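Local coordinates for periplasmic oligopeptide-binding protein (Burkholderia pseudomallei, PDB 3ZS6) that is seen here with a peptide bound and, as an OppA-type periplasmic binding protein, probably delivers oligopeptides to an ABC transporter for uptake, at residues A[406-410]-A[493-497]. Residues are numbered along the deposited sequence; the frame is centred on the assembly and turned at random. Where two conformers were deposited one is given.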
ATOM      1  N   TRP A 406      -0.524  -5.656   1.758  1.00 14.31           N
ATOM      2  CA  TRP A 406       0.212  -4.714   0.916  1.00 12.91           C
ATOM      3  C   TRP A 406      -0.519  -4.505  -0.404  1.00 13.68           C
ATOM      4  O   TRP A 406      -0.897  -5.474  -1.068  1.00 12.65           O
ATOM      5  CB  TRP A 406       1.620  -5.259   0.660  1.00 10.14           C
ATOM      6  CG  TRP A 406       2.541  -4.355  -0.112  1.00 12.27           C
ATOM      7  CD1 TRP A 406       2.871  -4.454  -1.435  1.00 15.93           C
ATOM      8  CD2 TRP A 406       3.276  -3.240   0.401  1.00 11.59           C
ATOM      9  NE1 TRP A 406       3.760  -3.464  -1.781  1.00 19.50           N
ATOM     10  CE2 TRP A 406       4.032  -2.708  -0.669  1.00 16.01           C
ATOM     11  CE3 TRP A 406       3.368  -2.634   1.660  1.00  6.18           C
ATOM     12  CZ2 TRP A 406       4.860  -1.594  -0.522  1.00 17.08           C
ATOM     13  CZ3 TRP A 406       4.200  -1.528   1.809  1.00 11.23           C
ATOM     14  CH2 TRP A 406       4.936  -1.022   0.723  1.00 18.03           C
ATOM     15  N   PHE A 407      -0.734  -3.240  -0.758  1.00 12.29           N
ATOM     16  CA  PHE A 407      -1.260  -2.838  -2.065  1.00  8.49           C
ATOM     17  C   PHE A 407      -0.093  -2.444  -2.952  1.00 14.23           C
ATOM     18  O   PHE A 407       0.783  -1.678  -2.528  1.00 16.60           O
ATOM     19  CB  PHE A 407      -2.184  -1.617  -1.924  1.00 12.56           C
ATOM     20  CG  PHE A 407      -3.637  -1.965  -1.799  1.00 22.98           C
ATOM     21  CD1 PHE A 407      -4.163  -2.382  -0.586  1.00 27.33           C
ATOM     22  CD2 PHE A 407      -4.482  -1.875  -2.898  1.00 31.10           C
ATOM     23  CE1 PHE A 407      -5.503  -2.708  -0.470  1.00 35.02           C
ATOM     24  CE2 PHE A 407      -5.830  -2.197  -2.790  1.00 30.64           C
ATOM     25  CZ  PHE A 407      -6.338  -2.613  -1.575  1.00 34.15           C
ATOM     26  N   ALA A 408      -0.067  -2.954  -4.178  1.00 11.80           N
ATOM     27  CA  ALA A 408       0.995  -2.588  -5.110  1.00 11.32           C
ATOM     28  C   ALA A 408       1.056  -1.067  -5.274  1.00 15.80           C
ATOM     29  O   ALA A 408       0.013  -0.418  -5.378  1.00  8.85           O
ATOM     30  CB  ALA A 408       0.748  -3.250  -6.456  1.00 10.52           C
ATOM     31  N   ASP A 409       2.265  -0.505  -5.308  1.00 11.83           N
ATOM     32  CA  ASP A 409       2.448   0.934  -5.542  1.00 13.70           C
ATOM     33  C   ASP A 409       2.541   1.217  -7.040  1.00 20.02           C
ATOM     34  O   ASP A 409       2.454   2.368  -7.479  1.00 13.29           O
ATOM     35  CB  ASP A 409       3.723   1.453  -4.858  1.00 10.64           C
ATOM     36  CG  ASP A 409       3.598   1.522  -3.338  1.00 11.96           C
ATOM     37  OD1 ASP A 409       2.466   1.656  -2.830  1.00 11.51           O
ATOM     38  OD2 ASP A 409       4.637   1.440  -2.652  1.00 12.44           O
ATOM     39  N   TYR A 410       2.739   0.148  -7.807  1.00 15.96           N
ATOM     40  CA  TYR A 410       2.875   0.211  -9.256  1.00 18.05           C
ATOM     41  C   TYR A 410       2.798  -1.218  -9.755  1.00 20.39           C
ATOM     42  O   TYR A 410       2.969  -2.156  -8.975  1.00 18.59           O
ATOM     43  CB  TYR A 410       4.208   0.847  -9.662  1.00 14.11           C
ATOM     44  CG  TYR A 410       5.415   0.285  -8.941  1.00 13.64           C
ATOM     45  CD1 TYR A 410       6.096  -0.827  -9.435  1.00 17.06           C
ATOM     46  CD2 TYR A 410       5.874   0.864  -7.761  1.00 21.06           C
ATOM     47  CE1 TYR A 410       7.210  -1.343  -8.773  1.00 17.31           C
ATOM     48  CE2 TYR A 410       6.981   0.355  -7.088  1.00 20.89           C
ATOM     49  CZ  TYR A 410       7.643  -0.748  -7.598  1.00 20.11           C
ATOM     50  OH  TYR A 410       8.743  -1.249  -6.933  1.00 21.45           O
ATOM     51  N   TYR A 493      -6.414  -1.325 -10.931  1.00 10.74           N
ATOM     52  CA  TYR A 493      -6.049  -2.495 -10.133  1.00 14.93           C
ATOM     53  C   TYR A 493      -5.262  -2.213  -8.841  1.00 16.43           C
ATOM     54  O   TYR A 493      -5.210  -3.060  -7.945  1.00 17.63           O
ATOM     55  CB  TYR A 493      -5.306  -3.520 -11.006  1.00 21.15           C
ATOM     56  CG  TYR A 493      -6.097  -3.936 -12.232  1.00 24.42           C
ATOM     57  CD1 TYR A 493      -7.314  -4.604 -12.105  1.00 34.72           C
ATOM     58  CD2 TYR A 493      -5.640  -3.648 -13.509  1.00 23.96           C
ATOM     59  CE1 TYR A 493      -8.047  -4.984 -13.225  1.00 37.55           C
ATOM     60  CE2 TYR A 493      -6.368  -4.021 -14.637  1.00 31.96           C
ATOM     61  CZ  TYR A 493      -7.568  -4.688 -14.488  1.00 35.27           C
ATOM     62  OH  TYR A 493      -8.286  -5.060 -15.602  1.00 39.67           O
ATOM     63  N   ILE A 494      -4.646  -1.042  -8.728  1.00 10.55           N
ATOM     64  CA  ILE A 494      -3.984  -0.715  -7.468  1.00 12.70           C
ATOM     65  C   ILE A 494      -4.869   0.157  -6.588  1.00 13.08           C
ATOM     66  O   ILE A 494      -4.462   0.596  -5.522  1.00 17.70           O
ATOM     67  CB  ILE A 494      -2.580  -0.096  -7.656  1.00 16.10           C
ATOM     68  CG1 ILE A 494      -2.655   1.324  -8.198  1.00 14.39           C
ATOM     69  CG2 ILE A 494      -1.711  -0.981  -8.548  1.00 17.28           C
ATOM     70  CD1 ILE A 494      -1.290   2.018  -8.198  1.00 17.61           C
ATOM     71  N   ASP A 495      -6.098   0.381  -7.043  1.00 12.09           N
ATOM     72  CA  ASP A 495      -7.097   1.120  -6.276  1.00  8.30           C
ATOM     73  C   ASP A 495      -6.622   2.497  -5.819  1.00 14.57           C
ATOM     74  O   ASP A 495      -6.819   2.888  -4.662  1.00 11.81           O
ATOM     75  CB  ASP A 495      -7.624   0.304  -5.085  1.00 10.00           C
ATOM     76  CG  ASP A 495      -8.856   0.947  -4.438  1.00 12.59           C
ATOM     77  OD1 ASP A 495      -9.555   1.748  -5.104  1.00 14.65           O
ATOM     78  OD2 ASP A 495      -9.129   0.661  -3.265  1.00 12.52           O
ATOM     79  N   MET A 496      -5.994   3.231  -6.735  1.00 12.05           N
ATOM     80  CA  MET A 496      -5.620   4.612  -6.472  0.77 13.71           C
ATOM     81  C   MET A 496      -6.565   5.518  -7.259  1.00 13.48           C
ATOM     82  O   MET A 496      -6.277   5.924  -8.399  1.00 13.18           O
ATOM     83  CB  MET A 496      -4.147   4.863  -6.821  0.77 17.11           C
ATOM     84  CG  MET A 496      -3.154   4.472  -5.697  0.77 17.97           C
ATOM     85  SD  MET A 496      -3.282   5.518  -4.216  0.77 22.26           S
ATOM     86  CE  MET A 496      -3.911   4.388  -2.964  0.77 10.02           C
ATOM     87  N   ARG A 497      -7.704   5.810  -6.647  1.00  7.66           N
ATOM     88  CA  ARG A 497      -8.785   6.512  -7.331  1.00  7.13           C
ATOM     89  C   ARG A 497      -9.006   7.888  -6.720  1.00 10.85           C
ATOM     90  O   ARG A 497      -9.612   8.018  -5.658  1.00 12.36           O
ATOM     91  CB  ARG A 497     -10.075   5.674  -7.271  1.00  8.74           C
ATOM     92  CG  ARG A 497      -9.971   4.289  -7.969  1.00 13.52           C
ATOM     93  CD  ARG A 497     -11.203   3.422  -7.676  1.00 10.21           C
ATOM     94  NE  ARG A 497     -11.453   2.401  -8.701  1.00 11.89           N
ATOM     95  CZ  ARG A 497     -11.132   1.111  -8.592  1.00 14.94           C
ATOM     96  NH1 ARG A 497     -10.519   0.651  -7.499  1.00 11.48           N
ATOM     97  NH2 ARG A 497     -11.416   0.277  -9.589  1.00 12.76           N
TER
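Ile494 turns its CG1 into the space between its own backbone N and carbonyl carbon (chi1 72°) and extends the chain beyond it, which carries both ends of the side chain to the backbone at Ala408 and Asp409. Its CB lies 3.5 Å from Ala408 O, CG2 packs against Ala408 CB at 3.9 Å, and CD1 continues along the chain to 3.8 Å from Asp409 O. The CB of Phe407 points toward 493-497, and its ring meets that segment obliquely, CD2 3.6 Å from Ile494 O and CE2 3.8 Å from Asp495 CB. No hydrogen bond runs directly between the segments, which meet by van der Waals contact; Ala408 and Tyr493 each bond through the backbone to Leu259. The carboxylate of Asp495, its CG trans to the backbone N (chi1 -169°), reaches Arg497, whose NH1 forms a salt bridge to Asp495 OD1 at 2.8 Å from above the carboxylate plane. Arg479 pairs with the other oxygen, so two arginines probably favour a charged Asp495. The contact lies at the peptide site: the backbone of Phe407 hydrogen-bonds to the bound peptide, and Asp409, also bonded to Tyr101, does so through OD1. Phe407 ends strand 401-407, paired with strands 260-266 and 350-356; helix 414-417 packs on Ala408, while Asp495 O, in the loop after strand 485-486, is hydrogen-bonded to Trp26 NE1 at the start of helix 26-35, and the Trp26 ring also meets that of Phe407.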